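Long-range contact in outer membrane porin F (Pseudomonas aeruginosa, PDB 4RLC), which forms an eight-stranded beta-barrel in the outer membrane through its N-terminal domain and probably lets small solutes pass: residues Leu99-Gln110 with Gln124-Lys135. Residues are numbered along the deposited sequence; the frame is centred on the assembly and turned at random.
Sequences LRPYVSAGLAHQ and QMTMANIGAGLK. With C8E ((hydroxyethyloxy)tri(ethyloxy)octane), chain B; C8E ((hydroxyethyloxy)tri(ethyloxy)octane), chain D.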
# COMPACT_ATOMS: atom_id res chain seq x y z
N LEU A 99 -12.65 -4.59 -13.72
CA LEU A 99 -11.90 -5.11 -12.61
C LEU A 99 -10.47 -5.41 -13.09
O LEU A 99 -10.27 -6.09 -14.12
CB LEU A 99 -12.57 -6.47 -12.14
CG LEU A 99 -11.85 -7.20 -11.03
CD1 LEU A 99 -11.97 -6.47 -9.69
CD2 LEU A 99 -12.35 -8.67 -10.92
N ARG A 100 -9.52 -4.99 -12.28
CA ARG A 100 -8.10 -5.30 -12.45
C ARG A 100 -7.59 -5.83 -11.18
O ARG A 100 -7.16 -5.14 -10.24
CB ARG A 100 -7.27 -4.02 -12.90
CG ARG A 100 -7.74 -3.40 -14.18
CD ARG A 100 -6.64 -2.50 -14.79
NE ARG A 100 -5.70 -3.40 -15.50
CZ ARG A 100 -4.60 -2.98 -16.12
NH1 ARG A 100 -3.85 -3.84 -16.78
NH2 ARG A 100 -4.27 -1.69 -16.11
N PRO A 101 -7.62 -7.18 -11.06
CA PRO A 101 -6.86 -7.72 -9.96
C PRO A 101 -5.38 -7.38 -10.08
O PRO A 101 -4.91 -7.17 -11.22
CB PRO A 101 -7.09 -9.23 -10.12
CG PRO A 101 -8.22 -9.41 -11.10
CD PRO A 101 -8.09 -8.19 -11.99
N TYR A 102 -4.64 -7.43 -8.97
CA TYR A 102 -3.22 -7.20 -9.02
C TYR A 102 -2.44 -8.00 -8.00
O TYR A 102 -2.94 -8.49 -7.00
CB TYR A 102 -2.97 -5.66 -8.80
CG TYR A 102 -3.22 -5.18 -7.37
CD1 TYR A 102 -2.26 -5.34 -6.39
CD2 TYR A 102 -4.47 -4.62 -6.98
CE1 TYR A 102 -2.52 -4.98 -5.07
CE2 TYR A 102 -4.70 -4.25 -5.67
CZ TYR A 102 -3.73 -4.41 -4.75
OH TYR A 102 -3.96 -4.11 -3.45
N VAL A 103 -1.15 -8.09 -8.29
CA VAL A 103 -0.15 -8.57 -7.33
C VAL A 103 0.99 -7.52 -7.23
O VAL A 103 1.20 -6.76 -8.12
CB VAL A 103 0.41 -9.94 -7.74
CG1 VAL A 103 -0.68 -10.98 -7.70
CG2 VAL A 103 1.08 -9.93 -9.11
N SER A 104 1.62 -7.45 -6.07
CA SER A 104 2.61 -6.45 -5.80
C SER A 104 3.69 -6.95 -4.88
O SER A 104 3.53 -7.95 -4.16
CB SER A 104 2.02 -5.18 -5.19
OG SER A 104 1.52 -5.45 -3.97
N ALA A 105 4.85 -6.30 -5.03
CA ALA A 105 6.00 -6.57 -4.15
C ALA A 105 6.82 -5.30 -4.02
O ALA A 105 6.85 -4.49 -4.91
CB ALA A 105 6.88 -7.69 -4.72
N GLY A 106 7.49 -5.14 -2.89
CA GLY A 106 8.22 -3.88 -2.68
C GLY A 106 8.98 -3.92 -1.37
O GLY A 106 9.14 -4.96 -0.73
N LEU A 107 9.53 -2.77 -1.03
CA LEU A 107 10.28 -2.61 0.16
C LEU A 107 9.67 -1.43 0.94
O LEU A 107 9.18 -0.45 0.35
CB LEU A 107 11.69 -2.21 -0.22
CG LEU A 107 12.56 -3.32 -0.84
CD1 LEU A 107 13.90 -2.68 -1.24
CD2 LEU A 107 12.75 -4.46 0.13
N ALA A 108 9.74 -1.54 2.27
CA ALA A 108 9.19 -0.56 3.15
C ALA A 108 10.14 -0.21 4.26
O ALA A 108 11.00 -0.99 4.65
CB ALA A 108 7.83 -1.03 3.77
N HIS A 109 9.98 1.00 4.77
CA HIS A 109 10.71 1.43 5.91
C HIS A 109 9.72 1.88 6.97
O HIS A 109 8.81 2.73 6.70
CB HIS A 109 11.67 2.59 5.51
CG HIS A 109 12.52 3.09 6.61
ND1 HIS A 109 13.73 2.52 6.96
CD2 HIS A 109 12.32 4.11 7.49
CE1 HIS A 109 14.24 3.17 7.99
NE2 HIS A 109 13.41 4.14 8.32
N GLN A 110 9.84 1.31 8.18
CA GLN A 110 8.91 1.57 9.25
C GLN A 110 9.64 2.35 10.34
O GLN A 110 10.82 2.05 10.66
CB GLN A 110 8.40 0.19 9.75
CG GLN A 110 7.37 0.21 10.84
CD GLN A 110 7.03 -1.19 11.34
OE1 GLN A 110 5.97 -1.73 11.07
NE2 GLN A 110 7.93 -1.76 12.04
N GLN A 124 13.59 1.81 13.82
CA GLN A 124 13.45 1.98 12.40
C GLN A 124 13.76 0.63 11.80
O GLN A 124 14.78 0.04 12.19
CB GLN A 124 14.51 2.91 11.90
CG GLN A 124 14.28 4.35 12.21
CD GLN A 124 15.36 5.23 11.64
OE1 GLN A 124 15.94 4.92 10.59
NE2 GLN A 124 15.64 6.33 12.32
N MET A 125 13.01 0.20 10.80
CA MET A 125 13.24 -1.14 10.26
C MET A 125 12.91 -1.16 8.77
O MET A 125 11.99 -0.46 8.35
CB MET A 125 12.34 -2.05 11.03
CG MET A 125 12.41 -3.47 10.66
SD MET A 125 11.21 -4.46 11.59
CE MET A 125 12.05 -6.02 11.35
N THR A 126 13.66 -1.93 8.00
CA THR A 126 13.33 -2.15 6.56
C THR A 126 12.67 -3.50 6.42
O THR A 126 13.12 -4.44 7.03
CB THR A 126 14.62 -2.09 5.72
OG1 THR A 126 15.18 -0.78 5.85
CG2 THR A 126 14.34 -2.40 4.24
N MET A 127 11.59 -3.62 5.63
CA MET A 127 10.87 -4.90 5.50
C MET A 127 10.54 -5.10 4.01
O MET A 127 10.61 -4.18 3.21
CB MET A 127 9.60 -4.83 6.33
CG MET A 127 9.87 -4.60 7.80
SD MET A 127 8.29 -4.40 8.65
CE MET A 127 7.41 -3.37 7.50
N ALA A 128 10.28 -6.35 3.65
CA ALA A 128 9.86 -6.68 2.30
C ALA A 128 8.37 -6.79 2.32
O ALA A 128 7.80 -7.29 3.32
CB ALA A 128 10.44 -8.01 1.88
N ASN A 129 7.74 -6.43 1.21
CA ASN A 129 6.28 -6.44 1.09
C ASN A 129 5.85 -7.36 0.00
O ASN A 129 6.46 -7.36 -1.02
CB ASN A 129 5.71 -5.09 0.63
CG ASN A 129 6.04 -3.99 1.54
OD1 ASN A 129 6.21 -4.21 2.75
ND2 ASN A 129 6.15 -2.77 1.00
N ILE A 130 4.78 -8.15 0.22
CA ILE A 130 4.16 -8.78 -0.89
C ILE A 130 2.66 -8.54 -0.71
O ILE A 130 2.16 -8.42 0.41
CB ILE A 130 4.52 -10.30 -0.92
CG1 ILE A 130 3.89 -10.98 -2.11
CG2 ILE A 130 4.09 -10.99 0.36
CD1 ILE A 130 4.80 -11.98 -2.76
N GLY A 131 1.94 -8.47 -1.81
CA GLY A 131 0.52 -8.27 -1.73
C GLY A 131 -0.26 -8.66 -2.93
O GLY A 131 0.29 -8.93 -4.02
N ALA A 132 -1.57 -8.64 -2.76
CA ALA A 132 -2.47 -8.87 -3.86
C ALA A 132 -3.80 -8.14 -3.56
O ALA A 132 -4.18 -7.83 -2.42
CB ALA A 132 -2.76 -10.39 -4.03
N GLY A 133 -4.56 -7.89 -4.58
CA GLY A 133 -5.82 -7.20 -4.38
C GLY A 133 -6.67 -7.07 -5.61
O GLY A 133 -6.37 -7.63 -6.68
N LEU A 134 -7.77 -6.34 -5.42
CA LEU A 134 -8.76 -6.12 -6.49
C LEU A 134 -8.90 -4.60 -6.64
O LEU A 134 -9.18 -3.92 -5.63
CB LEU A 134 -10.06 -6.69 -6.09
CG LEU A 134 -10.00 -8.23 -5.95
CD1 LEU A 134 -11.34 -8.71 -5.46
CD2 LEU A 134 -9.61 -8.87 -7.25
N LYS A 135 -8.75 -4.08 -7.85
CA LYS A 135 -9.02 -2.65 -8.11
C LYS A 135 -10.14 -2.61 -9.11
O LYS A 135 -10.04 -3.22 -10.19
CB LYS A 135 -7.78 -1.90 -8.66
CG LYS A 135 -6.69 -1.71 -7.65
CD LYS A 135 -5.39 -1.25 -8.32
CE LYS A 135 -5.47 0.16 -8.83
NZ LYS A 135 -4.03 0.62 -9.10
C1 C8E B . -9.07 -9.37 -1.02
C2 C8E B . -8.91 -9.76 -2.47
C3 C8E B . -7.67 -10.58 -2.81
C4 C8E B . -7.59 -10.73 -4.31
C5 C8E B . -6.55 -11.68 -4.89
C6 C8E B . -6.50 -11.50 -6.41
C7 C8E B . -5.17 -11.85 -7.08
C8 C8E B . -5.30 -11.69 -8.60
O9 C8E B . -4.26 -12.34 -9.36
C10 C8E B . -4.56 -12.99 -10.63
C11 C8E B . -5.77 -12.58 -11.46
O12 C8E B . -5.76 -13.55 -12.52
C13 C8E B . -6.49 -13.36 -13.73
C14 C8E B . -7.95 -13.05 -13.51
O15 C8E B . -7.97 -11.61 -13.57
C1 C8E D . 10.97 9.49 -5.36
C2 C8E D . 11.62 8.55 -4.36
C3 C8E D . 12.14 9.30 -3.13
C4 C8E D . 11.14 9.28 -1.98
C5 C8E D . 11.63 8.45 -0.79
C6 C8E D . 11.55 6.94 -1.06
C7 C8E D . 12.29 6.12 0.00
C8 C8E D . 11.35 5.21 0.79
O9 C8E D . 11.26 3.93 0.18
C10 C8E D . 11.02 2.83 1.08
C11 C8E D . 12.14 1.79 1.06
O12 C8E D . 13.10 2.04 2.07
C13 C8E D . 13.86 0.91 2.50
C14 C8E D . 14.96 1.35 3.46
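The Tyr102 ring lies over the backbone of Gly133, one face turned to it: Gly133 CA sits 3.7 Å from the ring centroid and 26° off the normal, a CH-pi contact, and Gly133 N is also above the ring centre. With chi1 at 72°, CG stands between the backbone N and the carbonyl carbon, which swings the ring across to the other strand, where a glycine leaves room for it. Lys135 CG approaches the same ring obliquely, 3.7 Å from Tyr102 CD2. At the other end and on the other face of the sheet, the His109 ring carries Met125 N over one face, while Thr126 OG1 and Gln124 OE1 lie at its edge, in plane; the Gln124 amide is turned 71° from the ring. Between the two strands, six antiparallel hydrogen-bonded pairs, from Arg100-Lys135 to Gln110-Met125, supply twelve backbone bonds, and the strands run nearly antiparallel, their axes 4.5 Å apart at closest. On the face with Pro101 and Leu134, Pro101 CB touches Leu134 CD2 at 3.8 Å, and detergent runs over both: Leu134 CG is 3.8 Å from C4 of the chain B C8E, consistent with a lipid-facing surface. The face of Tyr102 turns to the barrel interior, where Lys135 bridges to Glu22 and Glu57, Arg100 to Asp55, and Asn129 bonds Asp87. This hairpin of strands 98-115 and 120-137 is flanked by strand 80-91, hydrogen-bonded to the first, and strand 142-153, next to the second in the closed barrel.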